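Xylosidase (Xanthomonas axonopodis pv. citri, PDB 6XN2) probably hydrolyses xylose-containing oligosaccharides as a family 43 glycoside hydrolase, holding xylopyranose units in a pocket beside a calcium ion. Local coordinates at residues R115-P120 / F133-A138. Numbering follows the deposited sequence.
With XYP (beta-D-xylopyranose), chain E.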
ATOM      1  N   ARG A 115      17.757  -2.618  -7.195  1.00 35.67           N
ATOM      2  CA  ARG A 115      17.024  -1.429  -7.606  1.00 34.08           C
ATOM      3  C   ARG A 115      15.547  -1.473  -7.229  1.00 34.06           C
ATOM      4  O   ARG A 115      15.058  -2.463  -6.682  1.00 31.88           O
ATOM      5  CB  ARG A 115      17.158  -1.243  -9.121  1.00 36.73           C
ATOM      6  CG  ARG A 115      16.558  -2.393  -9.912  1.00 33.68           C
ATOM      7  CD  ARG A 115      16.969  -2.368 -11.373  1.00 39.64           C
ATOM      8  NE  ARG A 115      16.139  -3.275 -12.158  1.00 44.83           N
ATOM      9  CZ  ARG A 115      15.168  -2.877 -12.978  1.00 50.60           C
ATOM     10  NH1 ARG A 115      14.919  -1.582 -13.132  1.00 50.06           N
ATOM     11  NH2 ARG A 115      14.454  -3.773 -13.653  1.00 48.95           N
ATOM     12  N   GLN A 116      14.860  -0.375  -7.539  1.00 35.47           N
ATOM     13  CA  GLN A 116      13.413  -0.246  -7.400  1.00 32.82           C
ATOM     14  C   GLN A 116      12.922  -0.499  -5.976  1.00 29.95           C
ATOM     15  O   GLN A 116      12.323  -1.534  -5.663  1.00 30.56           O
ATOM     16  CB  GLN A 116      12.712  -1.170  -8.395  1.00 32.47           C
ATOM     17  CG  GLN A 116      12.968  -0.744  -9.836  1.00 32.86           C
ATOM     18  CD  GLN A 116      12.181  -1.549 -10.842  1.00 38.50           C
ATOM     19  OE1 GLN A 116      12.258  -2.774 -10.871  1.00 37.94           O
ATOM     20  NE2 GLN A 116      11.417  -0.859 -11.679  1.00 36.04           N
ATOM     21  N   MET A 117      13.191   0.480  -5.122  1.00 29.00           N
ATOM     22  CA  MET A 117      12.688   0.491  -3.761  1.00 30.20           C
ATOM     23  C   MET A 117      11.256   1.009  -3.781  1.00 28.63           C
ATOM     24  O   MET A 117      11.025   2.221  -3.797  1.00 30.06           O
ATOM     25  CB  MET A 117      13.584   1.356  -2.883  1.00 31.01           C
ATOM     26  CG  MET A 117      15.037   0.889  -2.863  1.00 29.17           C
ATOM     27  SD  MET A 117      15.267  -0.412  -1.630  1.00 32.08           S
ATOM     28  CE  MET A 117      15.671   0.564  -0.184  1.00 26.97           C
ATOM     29  N   TRP A 118      10.304   0.090  -3.841  1.00 28.21           N
ATOM     30  CA  TRP A 118       8.893   0.402  -3.979  1.00 29.19           C
ATOM     31  C   TRP A 118       8.097   0.541  -2.687  1.00 30.21           C
ATOM     32  O   TRP A 118       8.656   0.558  -1.653  1.00 28.52           O
ATOM     33  CB  TRP A 118       8.259  -0.569  -4.972  1.00 30.08           C
ATOM     34  CG  TRP A 118       8.683  -0.319  -6.408  1.00 33.36           C
ATOM     35  CD1 TRP A 118       9.627   0.513  -6.833  1.00 32.13           C
ATOM     36  CD2 TRP A 118       8.130  -0.913  -7.578  1.00 32.86           C
ATOM     37  NE1 TRP A 118       9.714   0.491  -8.189  1.00 31.35           N
ATOM     38  CE2 TRP A 118       8.797  -0.378  -8.671  1.00 32.51           C
ATOM     39  CE3 TRP A 118       7.121  -1.833  -7.806  1.00 31.42           C
ATOM     40  CZ2 TRP A 118       8.494  -0.731  -9.959  1.00 34.19           C
ATOM     41  CZ3 TRP A 118       6.834  -2.181  -9.076  1.00 30.34           C
ATOM     42  CH2 TRP A 118       7.510  -1.641 -10.134  1.00 29.68           C
ATOM     43  N   ALA A 119       6.788   0.660  -2.796  1.00 29.60           N
ATOM     44  CA  ALA A 119       5.875   0.862  -1.688  1.00 28.14           C
ATOM     45  C   ALA A 119       6.158   0.165  -0.363  1.00 23.19           C
ATOM     46  O   ALA A 119       5.911  -0.962  -0.240  1.00 23.75           O
ATOM     47  CB  ALA A 119       4.486   0.537  -2.135  1.00 26.16           C
ATOM     48  N   PRO A 120       6.578   0.909   0.650  1.00 23.84           N
ATOM     49  CA  PRO A 120       6.912   0.284   1.916  1.00 25.23           C
ATOM     50  C   PRO A 120       5.884   0.414   3.011  1.00 30.61           C
ATOM     51  O   PRO A 120       4.881   1.022   2.838  1.00 25.89           O
ATOM     52  CB  PRO A 120       8.120   1.088   2.336  1.00 27.07           C
ATOM     53  CG  PRO A 120       7.775   2.443   1.899  1.00 26.35           C
ATOM     54  CD  PRO A 120       6.990   2.307   0.637  1.00 25.94           C
ATOM     55  N   PHE A 133       9.925  -3.355   3.000  1.00 28.81           N
ATOM     56  CA  PHE A 133      10.005  -2.764   1.666  1.00 24.90           C
ATOM     57  C   PHE A 133      10.207  -3.803   0.571  1.00 28.26           C
ATOM     58  O   PHE A 133      10.918  -4.792   0.765  1.00 26.05           O
ATOM     59  CB  PHE A 133      11.144  -1.735   1.614  1.00 25.50           C
ATOM     60  CG  PHE A 133      12.509  -2.334   1.820  1.00 28.67           C
ATOM     61  CD1 PHE A 133      12.977  -2.599   3.096  1.00 29.15           C
ATOM     62  CD2 PHE A 133      13.324  -2.629   0.738  1.00 27.05           C
ATOM     63  CE1 PHE A 133      14.228  -3.155   3.294  1.00 27.78           C
ATOM     64  CE2 PHE A 133      14.581  -3.195   0.934  1.00 25.24           C
ATOM     65  CZ  PHE A 133      15.031  -3.446   2.206  1.00 27.17           C
ATOM     66  N   PRO A 134       9.578  -3.580  -0.592  1.00 26.49           N
ATOM     67  CA  PRO A 134       9.828  -4.417  -1.761  1.00 25.20           C
ATOM     68  C   PRO A 134      10.976  -3.847  -2.593  1.00 25.13           C
ATOM     69  O   PRO A 134      11.061  -2.631  -2.819  1.00 27.70           O
ATOM     70  CB  PRO A 134       8.504  -4.350  -2.518  1.00 29.01           C
ATOM     71  CG  PRO A 134       8.010  -2.944  -2.237  1.00 27.68           C
ATOM     72  CD  PRO A 134       8.557  -2.552  -0.867  1.00 25.97           C
ATOM     73  N   ALA A 135      11.873  -4.718  -3.030  1.00 27.68           N
ATOM     74  CA  ALA A 135      12.926  -4.296  -3.939  1.00 27.63           C
ATOM     75  C   ALA A 135      13.243  -5.436  -4.883  1.00 28.40           C
ATOM     76  O   ALA A 135      12.851  -6.578  -4.648  1.00 31.49           O
ATOM     77  CB  ALA A 135      14.170  -3.855  -3.168  1.00 27.50           C
ATOM     78  N   LYS A 136      13.956  -5.116  -5.952  1.00 30.16           N
ATOM     79  CA  LYS A 136      14.246  -6.078  -6.998  1.00 29.48           C
ATOM     80  C   LYS A 136      15.685  -6.576  -6.887  1.00 33.44           C
ATOM     81  O   LYS A 136      16.617  -5.774  -6.780  1.00 30.91           O
ATOM     82  CB  LYS A 136      13.991  -5.436  -8.363  1.00 30.18           C
ATOM     83  CG  LYS A 136      13.990  -6.404  -9.517  1.00 33.78           C
ATOM     84  CD  LYS A 136      13.492  -5.738 -10.793  1.00 34.20           C
ATOM     85  CE  LYS A 136      11.980  -5.819 -10.907  1.00 35.48           C
ATOM     86  NZ  LYS A 136      11.491  -4.921 -11.993  1.00 31.01           N
ATOM     87  N   ARG A 137      15.860  -7.880  -6.959  1.00 29.78           N
ATOM     88  CA  ARG A 137      17.174  -8.472  -6.941  1.00 32.55           C
ATOM     89  C   ARG A 137      17.858  -8.246  -8.267  1.00 35.63           C
ATOM     90  O   ARG A 137      17.232  -7.924  -9.246  1.00 33.69           O
ATOM     91  CB  ARG A 137      17.099  -9.971  -6.721  1.00 33.94           C
ATOM     92  CG  ARG A 137      16.416 -10.406  -5.467  1.00 34.07           C
ATOM     93  CD  ARG A 137      16.526 -11.880  -5.165  1.00 38.32           C
ATOM     94  NE  ARG A 137      16.308 -12.723  -6.316  1.00 44.55           N
ATOM     95  CZ  ARG A 137      15.463 -13.739  -6.361  1.00 45.37           C
ATOM     96  NH1 ARG A 137      14.720 -14.013  -5.332  1.00 44.77           N
ATOM     97  NH2 ARG A 137      15.341 -14.460  -7.451  1.00 43.77           N
ATOM     98  N   ALA A 138      19.158  -8.467  -8.301  1.00 36.59           N
ATOM     99  CA  ALA A 138      19.889  -8.281  -9.548  1.00 37.85           C
ATOM    100  C   ALA A 138      19.294  -9.118 -10.680  1.00 37.62           C
ATOM    101  O   ALA A 138      19.341  -8.709 -11.839  1.00 39.02           O
ATOM    102  CB  ALA A 138      21.348  -8.622  -9.359  1.00 37.42           C
TER
HETATM  103  O1  XYP E 402       3.007  -0.463  -9.456  1.00 38.05           O
HETATM  104  C1  XYP E 402       3.257   0.521  -8.479  1.00 41.49           C
HETATM  105  C2  XYP E 402       3.608  -0.176  -7.181  1.00 41.04           C
HETATM  106  C3  XYP E 402       4.278   0.733  -6.201  1.00 36.80           C
HETATM  107  C4  XYP E 402       5.395   1.503  -6.874  1.00 39.65           C
HETATM  108  C5  XYP E 402       4.846   2.228  -8.068  1.00 38.44           C
HETATM  109  O2  XYP E 402       2.470  -0.718  -6.525  1.00 38.59           O
HETATM  110  O3  XYP E 402       4.776  -0.166  -5.256  1.00 35.56           O
HETATM  111  O4  XYP E 402       5.909   2.456  -6.000  1.00 38.52           O
HETATM  112  O5  XYP E 402       4.295   1.322  -8.981  1.00 41.42           O
HETATM  113  O   HOH W   1      17.287  -5.852 -11.622  1.00 40.49           O
HETATM  114  O   HOH W   2      12.041  -3.389 -14.772  1.00 49.43           O
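K136 NZ gives a hydrogen bond to Q116 OE1, lying in the plane of that carbonyl. At 2.5 Å between K136 NZ and Q116 OE1 it is unusually short, and its exact length is uncertain. The lysine chain bends at its third torsion (chi3 -87°), which turns the amine onto the amide oxygen. Q116 OE1 also lies over the centre of the R115 guanidinium face. R115 NH2 and K136 NZ, both probably charged, come within 3.6 Å. The amide oxygen and a water that accepts from both, weakly from the lysine, probably ease the repulsion. Q116 NE2 donates to F81 O, the same oxygen that takes W118 NE1.

The backbones run antiparallel. K136 N bonds to R115 O at 3.0 Å, and the return bond from R115 N to K136 O is weak. Further along, W118 N donates to P134 O at 3.0 Å. Between these, A135 CA makes a CA-H...O contact with Q116 O. The loop leading from strand 99-106 of one propeller blade into strand 121-125 of the next is thus held against strand 128-136 of that second blade.

M117 SD sits 4.7 Å from the centre of the F133 ring, an oblique Met-aromatic contact between the blades, with L105 beside both. W118 CB packs on P134 CG at 3.6 Å, at the pocket. Backbone bonds and this contact hold W118 and A119 in place, where the indole face meets xylopyranose C4 and A119 N donates to O3.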